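Local coordinates for protein Bug27 (Bordetella pertussis, PDB 2QPQ) that probably binds a small solute in the periplasm for uptake, as a Venus flytrap receptor of the Bug (TctC) family, at residues D11-F16 / A55-D60; D88-F93 / T284-F289; V96-Y101 / Q279-T284; T155-V160 / I177-V182; P167-V172 / G194-L199. All blocks are in the same frame, centred on the assembly; numbering follows the deposited sequence.

Contact 1 (D11-F16 / A55-D60); sequences DIIVTF and ARLVAD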
# COMPACT_ATOMS: atom_id res chain seq x y z
N ASP A 11 3.27 9.07 19.76
CA ASP A 11 4.23 9.41 18.73
C ASP A 11 3.96 8.41 17.62
O ASP A 11 4.17 7.23 17.79
CB ASP A 11 5.63 9.23 19.30
CG ASP A 11 6.73 9.63 18.32
OD1 ASP A 11 6.43 10.37 17.33
OD2 ASP A 11 7.90 9.23 18.56
N ILE A 12 3.42 8.88 16.50
CA ILE A 12 3.02 8.01 15.41
C ILE A 12 4.09 8.23 14.34
O ILE A 12 4.24 9.35 13.84
CB ILE A 12 1.61 8.37 14.87
CG1 ILE A 12 0.53 8.12 15.94
CG2 ILE A 12 1.27 7.59 13.59
CD1 ILE A 12 -0.84 8.65 15.50
N ILE A 13 4.82 7.17 14.02
CA ILE A 13 5.95 7.29 13.09
C ILE A 13 5.48 6.77 11.76
O ILE A 13 5.06 5.61 11.64
CB ILE A 13 7.21 6.50 13.58
CG1 ILE A 13 7.69 6.93 15.01
CG2 ILE A 13 8.33 6.60 12.53
CD1 ILE A 13 7.96 8.40 15.16
N VAL A 14 5.47 7.65 10.76
CA VAL A 14 4.99 7.27 9.44
C VAL A 14 6.15 6.81 8.56
O VAL A 14 7.15 7.49 8.47
CB VAL A 14 4.23 8.44 8.75
CG1 VAL A 14 3.51 7.92 7.54
CG2 VAL A 14 3.25 9.10 9.72
N THR A 15 5.98 5.66 7.89
CA THR A 15 7.05 4.98 7.14
C THR A 15 7.18 5.54 5.75
O THR A 15 8.09 5.18 5.02
CB THR A 15 6.74 3.47 6.99
OG1 THR A 15 5.38 3.30 6.52
CG2 THR A 15 6.96 2.72 8.32
N PHE A 16 6.27 6.43 5.37
CA PHE A 16 6.30 7.04 4.02
C PHE A 16 6.18 8.54 4.11
O PHE A 16 5.73 9.08 5.13
CB PHE A 16 5.25 6.37 3.10
CG PHE A 16 5.75 5.07 2.51
CD1 PHE A 16 5.76 3.90 3.28
CD2 PHE A 16 6.34 5.04 1.25
CE1 PHE A 16 6.30 2.71 2.79
CE2 PHE A 16 6.88 3.86 0.75
CZ PHE A 16 6.86 2.69 1.52
N ALA A 55 10.65 1.91 11.07
CA ALA A 55 10.38 0.62 11.69
C ALA A 55 11.41 0.31 12.79
O ALA A 55 11.05 -0.06 13.90
CB ALA A 55 10.30 -0.53 10.62
N ARG A 56 12.70 0.50 12.50
CA ARG A 56 13.73 0.19 13.50
C ARG A 56 13.55 1.08 14.74
O ARG A 56 13.71 0.63 15.86
CB ARG A 56 15.11 0.41 12.90
CG ARG A 56 16.25 -0.15 13.77
CD ARG A 56 17.57 0.39 13.30
NE ARG A 56 18.68 -0.57 13.48
CZ ARG A 56 19.95 -0.30 13.19
NH1 ARG A 56 20.28 0.90 12.72
NH2 ARG A 56 20.89 -1.23 13.39
N LEU A 57 13.19 2.34 14.51
CA LEU A 57 12.95 3.28 15.58
C LEU A 57 11.85 2.75 16.51
O LEU A 57 12.05 2.65 17.72
CB LEU A 57 12.56 4.64 14.99
CG LEU A 57 12.31 5.81 15.95
CD1 LEU A 57 13.60 6.12 16.71
CD2 LEU A 57 11.85 7.04 15.21
N VAL A 58 10.68 2.43 15.96
CA VAL A 58 9.61 1.90 16.78
C VAL A 58 9.94 0.57 17.44
O VAL A 58 9.54 0.36 18.58
CB VAL A 58 8.26 1.86 16.00
CG1 VAL A 58 7.12 1.29 16.87
CG2 VAL A 58 7.90 3.29 15.58
N ALA A 59 10.59 -0.36 16.73
CA ALA A 59 11.05 -1.66 17.30
C ALA A 59 11.80 -1.46 18.62
O ALA A 59 11.79 -2.34 19.49
CB ALA A 59 11.93 -2.40 16.31
N ASP A 60 12.48 -0.32 18.75
CA ASP A 60 13.33 -0.05 19.91
C ASP A 60 12.65 0.76 20.99
O ASP A 60 13.25 1.03 22.03
CB ASP A 60 14.59 0.70 19.45
CG ASP A 60 15.62 -0.23 18.81
OD1 ASP A 60 15.52 -1.47 18.95
OD2 ASP A 60 16.56 0.28 18.19
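I13 of strand 10-14 and V58 of helix 52-59 are the nearest pair of backbones here, with their CA atoms 7.5 Å apart. The helix belongs to a beta-alpha-beta crossover. It links strands 41-45 and 67-72, which are the parallel neighbours of strand 10-14 on its two edges, so it passes over strand 10-14 on the way. I13 is the strand residue that meets it. Its CG1 branch does the touching. CG1 sits beside the backbone N (chi1 -57°), and CD1 then turns aside (chi2 -55°). I13 and V58 run alongside each other in opposite senses, and V58 CG2 lies 3.7 Å from I13 CG1. L57 lies across I13. The contact is purely apolar, with no hydrogen bond between the two segments. L69 of strand 67-72 continues the packing under A55 and V58. I12 and V14 project to the other face of the sheet, where A26 of helix 21-35 meets both. The strand is thus sandwiched between two helices, as in the alpha/beta lobes of periplasmic binding proteins. At the outer end of I13, CD1 stands 4.1 Å from L57 CD2.

Contact 2 (D88-F93 / T284-F289); sequences DPKKDF and TDIDRF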
# COMPACT_ATOMS: atom_id res chain seq x y z
N ASP A 88 13.34 -7.91 13.41
CA ASP A 88 12.55 -9.09 13.04
C ASP A 88 11.15 -8.54 12.74
O ASP A 88 10.45 -8.12 13.64
CB ASP A 88 12.50 -10.07 14.19
CG ASP A 88 11.72 -11.35 13.85
OD1 ASP A 88 10.80 -11.36 13.00
OD2 ASP A 88 12.01 -12.37 14.47
N PRO A 89 10.74 -8.56 11.47
CA PRO A 89 9.50 -7.89 11.07
C PRO A 89 8.25 -8.61 11.59
O PRO A 89 7.15 -8.01 11.61
CB PRO A 89 9.55 -7.96 9.52
CG PRO A 89 10.28 -9.28 9.27
CD PRO A 89 11.36 -9.31 10.34
N LYS A 90 8.39 -9.86 12.01
CA LYS A 90 7.29 -10.54 12.71
C LYS A 90 7.37 -10.33 14.23
O LYS A 90 6.42 -9.86 14.83
CB LYS A 90 7.24 -12.01 12.33
CG LYS A 90 7.00 -12.21 10.84
CD LYS A 90 6.70 -13.65 10.56
CE LYS A 90 6.56 -13.89 9.08
NZ LYS A 90 6.47 -15.39 8.85
N LYS A 91 8.49 -10.65 14.86
CA LYS A 91 8.52 -10.64 16.32
C LYS A 91 8.57 -9.24 16.93
O LYS A 91 8.04 -9.01 18.05
CB LYS A 91 9.70 -11.44 16.85
CG LYS A 91 9.73 -11.53 18.40
CD LYS A 91 8.74 -12.59 18.93
CE LYS A 91 8.77 -12.64 20.44
NZ LYS A 91 7.40 -12.95 20.98
N ASP A 92 9.20 -8.31 16.20
CA ASP A 92 9.50 -7.01 16.81
C ASP A 92 8.35 -5.98 16.74
O ASP A 92 8.52 -4.84 17.15
CB ASP A 92 10.78 -6.41 16.24
CG ASP A 92 12.02 -7.18 16.66
OD1 ASP A 92 11.95 -7.99 17.62
OD2 ASP A 92 13.07 -6.97 16.01
N PHE A 93 7.23 -6.40 16.16
CA PHE A 93 6.05 -5.57 15.96
C PHE A 93 4.80 -6.38 16.24
O PHE A 93 4.78 -7.60 16.00
CB PHE A 93 6.01 -5.03 14.52
CG PHE A 93 7.24 -4.26 14.13
CD1 PHE A 93 7.35 -2.90 14.43
CD2 PHE A 93 8.31 -4.89 13.52
CE1 PHE A 93 8.53 -2.19 14.10
CE2 PHE A 93 9.47 -4.18 13.19
CZ PHE A 93 9.56 -2.85 13.49
N THR A 284 1.17 -13.28 6.97
CA THR A 284 0.80 -13.94 5.72
C THR A 284 1.38 -13.22 4.49
O THR A 284 1.86 -13.86 3.57
CB THR A 284 -0.71 -14.02 5.59
OG1 THR A 284 -1.20 -14.87 6.64
CG2 THR A 284 -1.12 -14.58 4.23
N ASP A 285 1.34 -11.88 4.51
CA ASP A 285 1.81 -11.11 3.35
C ASP A 285 3.33 -11.10 3.31
O ASP A 285 3.93 -11.09 2.26
CB ASP A 285 1.22 -9.70 3.37
CG ASP A 285 -0.18 -9.63 2.73
OD1 ASP A 285 -0.68 -10.68 2.24
OD2 ASP A 285 -0.77 -8.54 2.70
N ILE A 286 3.96 -11.10 4.48
CA ILE A 286 5.40 -11.22 4.52
C ILE A 286 5.79 -12.49 3.78
O ILE A 286 6.66 -12.46 2.90
CB ILE A 286 5.93 -11.24 5.97
CG1 ILE A 286 5.88 -9.81 6.55
CG2 ILE A 286 7.40 -11.79 5.98
CD1 ILE A 286 6.24 -9.70 8.02
N ASP A 287 5.12 -13.60 4.13
CA ASP A 287 5.44 -14.91 3.53
C ASP A 287 5.19 -14.90 2.03
O ASP A 287 5.99 -15.36 1.25
CB ASP A 287 4.62 -16.01 4.23
CG ASP A 287 5.08 -16.27 5.68
OD1 ASP A 287 6.19 -15.83 6.09
OD2 ASP A 287 4.32 -16.96 6.40
N ARG A 288 4.05 -14.36 1.64
CA ARG A 288 3.64 -14.34 0.25
C ARG A 288 4.55 -13.45 -0.62
O ARG A 288 4.96 -13.83 -1.72
CB ARG A 288 2.19 -13.89 0.21
CG ARG A 288 1.68 -13.44 -1.11
CD ARG A 288 0.54 -12.50 -0.83
NE ARG A 288 -0.11 -12.20 -2.09
CZ ARG A 288 -0.92 -11.18 -2.28
NH1 ARG A 288 -1.15 -10.30 -1.30
NH2 ARG A 288 -1.48 -11.05 -3.46
N PHE A 289 4.88 -12.27 -0.10
CA PHE A 289 5.70 -11.33 -0.87
C PHE A 289 7.10 -11.86 -0.95
O PHE A 289 7.75 -11.71 -1.98
CB PHE A 289 5.68 -9.93 -0.23
CG PHE A 289 4.35 -9.24 -0.34
CD1 PHE A 289 3.51 -9.53 -1.42
CD2 PHE A 289 3.92 -8.32 0.62
CE1 PHE A 289 2.28 -8.93 -1.54
CE2 PHE A 289 2.66 -7.65 0.48
CZ PHE A 289 1.85 -7.97 -0.58
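K90 and I286 lie antiparallel, flank to flank, and K90 then meets D287 nearly crosswise. K90 lies in a tight turn opened by an Asx motif at D88, before strand 93-109. I286 and D287 are on consecutive positions of helix 275-296. Beyond CG the lysine chain is extended, so it can lie along the isoleucine before its amine reaches the aspartate. K90 CG is 3.9 Å from I286 CD1, and farther out K90 CE is 3.8 Å from I286 CG2. P89 adds its ring to the same apolar patch, with CB near I286 CD1. The amine closes a salt bridge: K90 NZ donates to D287 OD1 at 2.8 Å. It comes on the syn side of the carboxylate, 24° out of its plane. The second oxygen, D287 OD2, is farther from NZ, so the ion pair is one-sided. I286 is buried while D287 is exposed, so the contact runs from the protein interior to the surface. The turn is braced from within. D92 OD2 accepts from D88 N, and D92 N bonds back to D88 O. Below it, F93 makes edge-to-face contacts with F75 and F87. D88 OD1 takes two backbone N-H groups, from K90 N and K91 N. K91 N sits above the carboxylate plane, while K90 N comes on the anti side, tilted modestly out of the plane toward that same face. The bond from K91 N is nearly straight, at 171°, and K91 N lies 3.0 Å from D88 OD1.

Contact 3 (V96-Y101 / Q279-T284); sequences VINVAY and QKMVET
M281 and Y101 reach toward each other from opposite directions, and the methionine methyl comes obliquely to the hydroxyl end of the ring. M281 CE lies 3.1 Å from Y101 OH, a short approach for a methyl and an oxygen. The sulfur is also near, with M281 SD 3.5 Å from Y101 OH. The same methyl is 3.9 Å from Y101 CZ. M281 runs straight out from the helix as far as SD and then bends (chi3 38°), which puts CE beside the tyrosine. N98 is set nearly perpendicular to the methionine, and its ND2 is 4.1 Å from M281 CE. CE is a methyl, which makes this plain van der Waals contact; the polar partners of the amide lie elsewhere. N98 ND2 donates to D273 OD2, and N98 OD1 accepts from H230 N. These bonds fix the amide between strands 269-273 and 227-235. W229 packs on both N98 and M281, and D273 touches both M281 and Y101. Farther out, Q279 ties the helix to the sheet through OE1 and A95 N. Its amide is held by a bond from Q279 NE2 to E283 OE2, 2.7 Å long. V96 and I97 form a classic beta bulge opposite L232. The whole is a helix packed on a mixed sheet. Strand 93-109, the long strand of that sheet, pairs with strands of both lobes, an arrangement consistent with the Venus flytrap fold.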
# COMPACT_ATOMS: atom_id res chain seq x y z
N VAL A 96 -2.07 -3.39 15.53
CA VAL A 96 -3.17 -2.75 16.27
C VAL A 96 -4.43 -2.70 15.43
O VAL A 96 -5.50 -3.23 15.82
CB VAL A 96 -2.79 -1.32 16.69
CG1 VAL A 96 -3.99 -0.63 17.36
CG2 VAL A 96 -1.57 -1.42 17.67
N ILE A 97 -4.30 -2.10 14.25
CA ILE A 97 -5.49 -1.92 13.40
C ILE A 97 -5.10 -1.69 11.97
O ILE A 97 -4.15 -0.97 11.70
CB ILE A 97 -6.41 -0.73 13.91
CG1 ILE A 97 -7.70 -0.61 13.09
CG2 ILE A 97 -5.63 0.63 13.94
CD1 ILE A 97 -8.76 0.36 13.76
N ASN A 98 -5.84 -2.33 11.06
CA ASN A 98 -5.82 -1.98 9.64
C ASN A 98 -7.02 -1.12 9.33
O ASN A 98 -8.16 -1.58 9.52
CB ASN A 98 -5.87 -3.24 8.78
CG ASN A 98 -5.98 -2.92 7.31
OD1 ASN A 98 -5.34 -1.98 6.83
ND2 ASN A 98 -6.79 -3.71 6.59
N VAL A 99 -6.77 0.11 8.85
CA VAL A 99 -7.82 1.13 8.67
C VAL A 99 -8.35 1.33 7.22
O VAL A 99 -9.42 1.92 7.01
CB VAL A 99 -7.40 2.48 9.28
CG1 VAL A 99 -7.02 2.35 10.76
CG2 VAL A 99 -6.20 3.09 8.52
N ALA A 100 -7.61 0.86 6.22
CA ALA A 100 -7.98 1.09 4.83
C ALA A 100 -7.21 0.22 3.87
O ALA A 100 -5.98 -0.02 4.05
CB ALA A 100 -7.73 2.54 4.44
N TYR A 101 -7.90 -0.18 2.82
CA TYR A 101 -7.24 -0.80 1.67
C TYR A 101 -7.27 0.20 0.53
O TYR A 101 -8.14 1.08 0.48
CB TYR A 101 -7.99 -2.03 1.24
CG TYR A 101 -7.87 -3.22 2.18
CD1 TYR A 101 -6.80 -4.10 2.08
CD2 TYR A 101 -8.87 -3.48 3.13
CE1 TYR A 101 -6.72 -5.21 2.93
CE2 TYR A 101 -8.80 -4.57 3.98
CZ TYR A 101 -7.72 -5.44 3.88
OH TYR A 101 -7.65 -6.52 4.73
N GLN A 279 -2.47 -8.72 12.50
CA GLN A 279 -1.21 -9.44 12.72
C GLN A 279 -1.07 -10.63 11.79
O GLN A 279 -0.00 -10.86 11.20
CB GLN A 279 -1.03 -9.90 14.18
CG GLN A 279 0.36 -10.56 14.45
CD GLN A 279 1.49 -9.56 14.28
OE1 GLN A 279 1.31 -8.40 14.58
NE2 GLN A 279 2.62 -10.00 13.76
N LYS A 280 -2.15 -11.40 11.66
CA LYS A 280 -2.14 -12.52 10.73
C LYS A 280 -1.90 -12.06 9.28
O LYS A 280 -1.13 -12.69 8.55
CB LYS A 280 -3.42 -13.33 10.86
CG LYS A 280 -3.44 -14.70 10.12
CD LYS A 280 -2.51 -15.74 10.74
CE LYS A 280 -2.63 -17.10 9.99
NZ LYS A 280 -1.38 -17.88 10.11
N MET A 281 -2.57 -10.97 8.87
CA MET A 281 -2.41 -10.43 7.51
C MET A 281 -0.97 -10.02 7.27
O MET A 281 -0.42 -10.32 6.22
CB MET A 281 -3.29 -9.19 7.31
CG MET A 281 -4.76 -9.32 7.72
SD MET A 281 -5.71 -7.80 7.41
CE MET A 281 -4.91 -7.32 5.82
N VAL A 282 -0.36 -9.34 8.25
CA VAL A 282 1.05 -8.88 8.13
C VAL A 282 1.94 -10.11 7.89
O VAL A 282 2.75 -10.12 6.98
CB VAL A 282 1.54 -8.08 9.39
CG1 VAL A 282 3.09 -7.82 9.35
CG2 VAL A 282 0.80 -6.77 9.53
N GLU A 283 1.79 -11.14 8.72
CA GLU A 283 2.67 -12.33 8.62
C GLU A 283 2.44 -13.12 7.33
O GLU A 283 3.37 -13.58 6.69
CB GLU A 283 2.51 -13.19 9.89
CG GLU A 283 3.08 -12.46 11.10
CD GLU A 283 3.07 -13.29 12.39
OE1 GLU A 283 3.15 -14.54 12.26
OE2 GLU A 283 3.04 -12.70 13.50
N THR A 284 1.17 -13.28 6.97
CA THR A 284 0.80 -13.94 5.72
C THR A 284 1.38 -13.22 4.49
O THR A 284 1.86 -13.86 3.57
CB THR A 284 -0.71 -14.02 5.59
OG1 THR A 284 -1.20 -14.87 6.64
CG2 THR A 284 -1.12 -14.58 4.23

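Contact 4 (T155-V160 / I177-V182); sequences THMVHV and IGLAVV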
# COMPACT_ATOMS: atom_id res chain seq x y z
N THR A 155 4.18 -13.12 -18.52
CA THR A 155 4.47 -12.03 -19.42
C THR A 155 5.84 -11.43 -19.07
O THR A 155 6.48 -11.83 -18.06
CB THR A 155 3.34 -10.94 -19.46
OG1 THR A 155 3.07 -10.43 -18.14
CG2 THR A 155 2.04 -11.51 -20.07
N HIS A 156 6.28 -10.49 -19.91
CA HIS A 156 7.62 -9.93 -19.79
C HIS A 156 7.68 -8.40 -19.77
O HIS A 156 8.52 -7.78 -20.44
CB HIS A 156 8.51 -10.54 -20.86
CG HIS A 156 8.60 -12.03 -20.76
ND1 HIS A 156 7.81 -12.86 -21.51
CD2 HIS A 156 9.31 -12.82 -19.93
CE1 HIS A 156 8.06 -14.12 -21.17
NE2 HIS A 156 8.97 -14.12 -20.22
N MET A 157 6.76 -7.78 -19.02
CA MET A 157 6.75 -6.33 -18.88
C MET A 157 7.98 -5.92 -18.09
O MET A 157 8.37 -6.63 -17.16
CB MET A 157 5.52 -5.84 -18.11
CG MET A 157 4.20 -6.21 -18.76
SD MET A 157 2.85 -5.58 -17.74
CE MET A 157 3.18 -6.34 -16.15
N VAL A 158 8.55 -4.77 -18.45
CA VAL A 158 9.77 -4.27 -17.83
C VAL A 158 9.45 -3.12 -16.88
O VAL A 158 8.89 -2.10 -17.28
CB VAL A 158 10.77 -3.78 -18.90
CG1 VAL A 158 11.99 -3.03 -18.23
CG2 VAL A 158 11.23 -4.97 -19.76
N HIS A 159 9.85 -3.28 -15.62
CA HIS A 159 9.51 -2.30 -14.58
C HIS A 159 10.40 -1.07 -14.67
O HIS A 159 11.65 -1.17 -14.76
CB HIS A 159 9.63 -2.96 -13.21
CG HIS A 159 9.60 -2.02 -12.05
ND1 HIS A 159 8.56 -1.14 -11.80
CD2 HIS A 159 10.48 -1.85 -11.03
CE1 HIS A 159 8.81 -0.47 -10.68
NE2 HIS A 159 9.96 -0.88 -10.20
N VAL A 160 9.76 0.09 -14.66
CA VAL A 160 10.50 1.33 -14.60
C VAL A 160 10.01 2.06 -13.33
O VAL A 160 8.82 2.44 -13.24
CB VAL A 160 10.28 2.19 -15.90
CG1 VAL A 160 10.96 3.57 -15.75
CG2 VAL A 160 10.75 1.43 -17.22
N ILE A 177 5.62 7.37 -20.77
CA ILE A 177 5.61 5.93 -20.57
C ILE A 177 4.18 5.45 -20.93
O ILE A 177 3.19 6.19 -20.72
CB ILE A 177 6.07 5.51 -19.11
CG1 ILE A 177 6.51 4.05 -19.09
CG2 ILE A 177 4.97 5.85 -18.04
CD1 ILE A 177 7.40 3.63 -17.88
N GLY A 178 4.08 4.25 -21.48
CA GLY A 178 2.80 3.73 -21.98
C GLY A 178 1.87 3.11 -20.95
O GLY A 178 0.68 2.84 -21.24
N LEU A 179 2.40 2.91 -19.75
CA LEU A 179 1.68 2.16 -18.77
C LEU A 179 2.30 2.40 -17.39
O LEU A 179 3.53 2.56 -17.27
CB LEU A 179 1.74 0.66 -19.14
CG LEU A 179 1.30 -0.37 -18.09
CD1 LEU A 179 -0.23 -0.35 -17.80
CD2 LEU A 179 1.74 -1.72 -18.51
N ALA A 180 1.46 2.41 -16.37
CA ALA A 180 1.96 2.40 -15.00
C ALA A 180 1.00 1.68 -14.07
O ALA A 180 -0.22 1.60 -14.30
CB ALA A 180 2.20 3.87 -14.46
N VAL A 181 1.57 1.21 -12.98
CA VAL A 181 0.78 0.69 -11.88
C VAL A 181 0.91 1.64 -10.70
O VAL A 181 2.00 1.87 -10.18
CB VAL A 181 1.25 -0.70 -11.53
CG1 VAL A 181 0.39 -1.26 -10.39
CG2 VAL A 181 1.17 -1.54 -12.83
N VAL A 182 -0.22 2.23 -10.29
CA VAL A 182 -0.19 3.19 -9.21
C VAL A 182 -1.38 2.88 -8.29
O VAL A 182 -2.22 2.03 -8.60
CB VAL A 182 -0.18 4.68 -9.73
CG1 VAL A 182 1.07 4.93 -10.63
CG2 VAL A 182 -1.44 5.01 -10.51
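I177 carries its CG1 branch anti to the backbone N (chi1 -161°), and with chi2 at 161° the chain is stretched out, so that CD1 arrives at V160. The price is that CG2 of I177 sits in the crowded position between N and the carbonyl carbon. CD1 lands on the branch point of the valine: I177 CD1 is 3.8 Å from V160 CB. It lies 4.1 Å from both V160 CG1 and V160 CG2, so it is seated evenly against the fork. The two side chains overlap lengthwise, pointing opposite ways. A second pair lies nearer the start of the 155-160 segment. M157 is bent at its last torsion (chi3 -57°), and its sulfur rather than its methyl meets the leucine, with M157 SD 4.1 Å from L179 CD2. The leucine stands crosswise to the methionine. Strands 158-161 and 180-183 are not direct neighbours. Strand 132-135 lies between them, parallel to both, and the nearest CA atoms, of V160 and A180, are 8.6 Å apart. Helix 165-173 joins the outer two strands in a beta-alpha-beta crossover. The side chains therefore meet across the middle strand, where Y133 touches both M157 and L179, and T132 touches I177. Two helices complete the packing. L149 and N150 of helix 141-153 rest on M157, while D171 and V172 of helix 165-173 rest on I177. No hydrogen bond joins the two segments; V160 instead makes backbone bonds with Y133 and S135 of the middle strand.

Contact 5 (P167-V172 / G194-L199); sequences PALNDV and GKLQAL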
# COMPACT_ATOMS: atom_id res chain seq x y z
N PRO A 167 5.16 11.34 -9.69
CA PRO A 167 5.97 11.25 -10.91
C PRO A 167 5.59 10.14 -11.92
O PRO A 167 5.66 10.39 -13.14
CB PRO A 167 7.39 11.05 -10.35
CG PRO A 167 7.31 11.78 -8.99
CD PRO A 167 6.01 11.20 -8.49
N ALA A 168 5.15 8.97 -11.46
CA ALA A 168 4.69 7.92 -12.39
C ALA A 168 3.51 8.42 -13.20
O ALA A 168 3.51 8.34 -14.41
CB ALA A 168 4.32 6.64 -11.65
N LEU A 169 2.52 8.97 -12.51
CA LEU A 169 1.37 9.54 -13.18
C LEU A 169 1.70 10.64 -14.19
O LEU A 169 1.12 10.67 -15.27
CB LEU A 169 0.36 10.03 -12.15
CG LEU A 169 -0.49 8.94 -11.49
CD1 LEU A 169 -1.16 9.54 -10.21
CD2 LEU A 169 -1.50 8.40 -12.47
N ASN A 170 2.62 11.56 -13.85
CA ASN A 170 3.07 12.55 -14.81
C ASN A 170 3.57 11.96 -16.11
O ASN A 170 3.26 12.48 -17.19
CB ASN A 170 4.14 13.47 -14.21
CG ASN A 170 3.56 14.42 -13.21
OD1 ASN A 170 2.33 14.56 -13.13
ND2 ASN A 170 4.42 15.06 -12.44
N ASP A 171 4.34 10.88 -16.02
CA ASP A 171 4.87 10.29 -17.27
C ASP A 171 3.83 9.50 -18.09
O ASP A 171 3.92 9.43 -19.34
CB ASP A 171 6.05 9.38 -17.00
CG ASP A 171 7.38 10.07 -17.18
OD1 ASP A 171 7.45 11.32 -17.21
OD2 ASP A 171 8.38 9.35 -17.26
N VAL A 172 2.86 8.88 -17.42
CA VAL A 172 1.78 8.24 -18.17
C VAL A 172 0.82 9.30 -18.72
O VAL A 172 0.39 9.22 -19.86
CB VAL A 172 1.13 7.04 -17.40
CG1 VAL A 172 0.48 7.48 -16.15
CG2 VAL A 172 0.12 6.28 -18.29
N GLY A 194 -10.88 11.48 -17.78
CA GLY A 194 -10.56 10.86 -19.06
C GLY A 194 -9.16 11.16 -19.57
O GLY A 194 -8.88 11.03 -20.78
N LYS A 195 -8.27 11.56 -18.67
CA LYS A 195 -6.88 11.77 -19.05
C LYS A 195 -6.11 10.45 -19.04
O LYS A 195 -5.09 10.31 -19.70
CB LYS A 195 -6.24 12.80 -18.12
CG LYS A 195 -6.88 14.18 -18.26
CD LYS A 195 -6.06 15.27 -17.64
CE LYS A 195 -6.32 16.61 -18.32
NZ LYS A 195 -5.04 17.39 -18.68
N LEU A 196 -6.61 9.49 -18.28
CA LEU A 196 -6.06 8.13 -18.25
C LEU A 196 -7.20 7.15 -18.43
O LEU A 196 -8.34 7.45 -18.08
CB LEU A 196 -5.43 7.81 -16.88
CG LEU A 196 -4.22 8.68 -16.50
CD1 LEU A 196 -3.88 8.48 -15.06
CD2 LEU A 196 -2.99 8.35 -17.38
N GLN A 197 -6.83 5.97 -18.88
CA GLN A 197 -7.72 4.84 -18.96
C GLN A 197 -7.19 3.74 -18.04
O GLN A 197 -5.99 3.50 -18.00
CB GLN A 197 -7.65 4.40 -20.38
CG GLN A 197 -8.48 3.25 -20.81
CD GLN A 197 -8.36 3.12 -22.31
OE1 GLN A 197 -8.73 4.06 -23.04
NE2 GLN A 197 -7.76 2.00 -22.79
N ALA A 198 -8.09 3.09 -17.30
CA ALA A 198 -7.73 2.01 -16.41
C ALA A 198 -8.01 0.63 -17.02
O ALA A 198 -9.13 0.33 -17.44
CB ALA A 198 -8.46 2.17 -15.07
N LEU A 199 -6.97 -0.21 -17.09
CA LEU A 199 -7.09 -1.55 -17.63
C LEU A 199 -7.60 -2.60 -16.63
O LEU A 199 -8.33 -3.55 -16.99
CB LEU A 199 -5.75 -1.95 -18.25
CG LEU A 199 -5.27 -1.12 -19.44
CD1 LEU A 199 -4.02 -1.78 -20.05
CD2 LEU A 199 -6.39 -0.95 -20.48
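L196 carries this contact, and its two methyls each take a different partner on helix 165-173. CD1 goes to L169: L196 CD1 is 3.5 Å from L169 CD2, a close approach of two methyls. CD2 goes to V172 and is shared by both of its branches. V172 CG1 and V172 CG2 each lie 3.8 Å from L196 CD2, so the leucine methyl rests in the fork of the valine. L196 is turned almost square to both helix side chains. V172 holds the fork in this place with chi1 at 63°, which sets CG1 between the backbone N and the carbonyl carbon and CG2 anti to N. L169 stands one turn earlier on the helix, and only the outer end of its side chain reaches across. The nearest backbones are those of V172 and L196, with CA atoms 7.8 Å apart. All three residues are buried, and no polar bond joins the two segments. Several further apolar side chains join in. F190 and I191 of helix 184-192 and L173 of helix 165-173 touch L196, P109 of strand 93-109 touches V172, and S186 of helix 184-192 touches L169. G194 ends helix 184-192 in a Schellman motif with positive phi (68°), and the chain then enters strand 196-201. That helix links strands 180-183 and 196-201, both antiparallel to strand 93-109, in a beta-alpha-beta crossover. Helix 165-173 packed on strand 196-201 through L169, V172 and L196 is consistent with the helix-on-sheet layering of an alpha/beta lobe in a Venus flytrap protein.

The five contacts fall into two groups; contacts 1 and 3 lie across the chain's centre from contacts 4 and 5. Contacts 1, 2 and 3 make one group, contacts 4 and 5 the other. Contacts 2 and 3 share T284 and helix 275-296, with centres 11 Å apart. Contact 1 reaches contact 2 through F93, whose CZ lies 3.7 Å from A59 CB. Contacts 4 and 5 have centres 12 Å apart and meet through helix 165-173: I177 N and D171 O are 3.0 Å apart, a probable hydrogen bond. The centres of contacts 1 and 4 are 31 Å apart. Strand 93-109 bridges the groups. This agrees with a two-lobed Venus flytrap, whose ligand would be expected between the lobes.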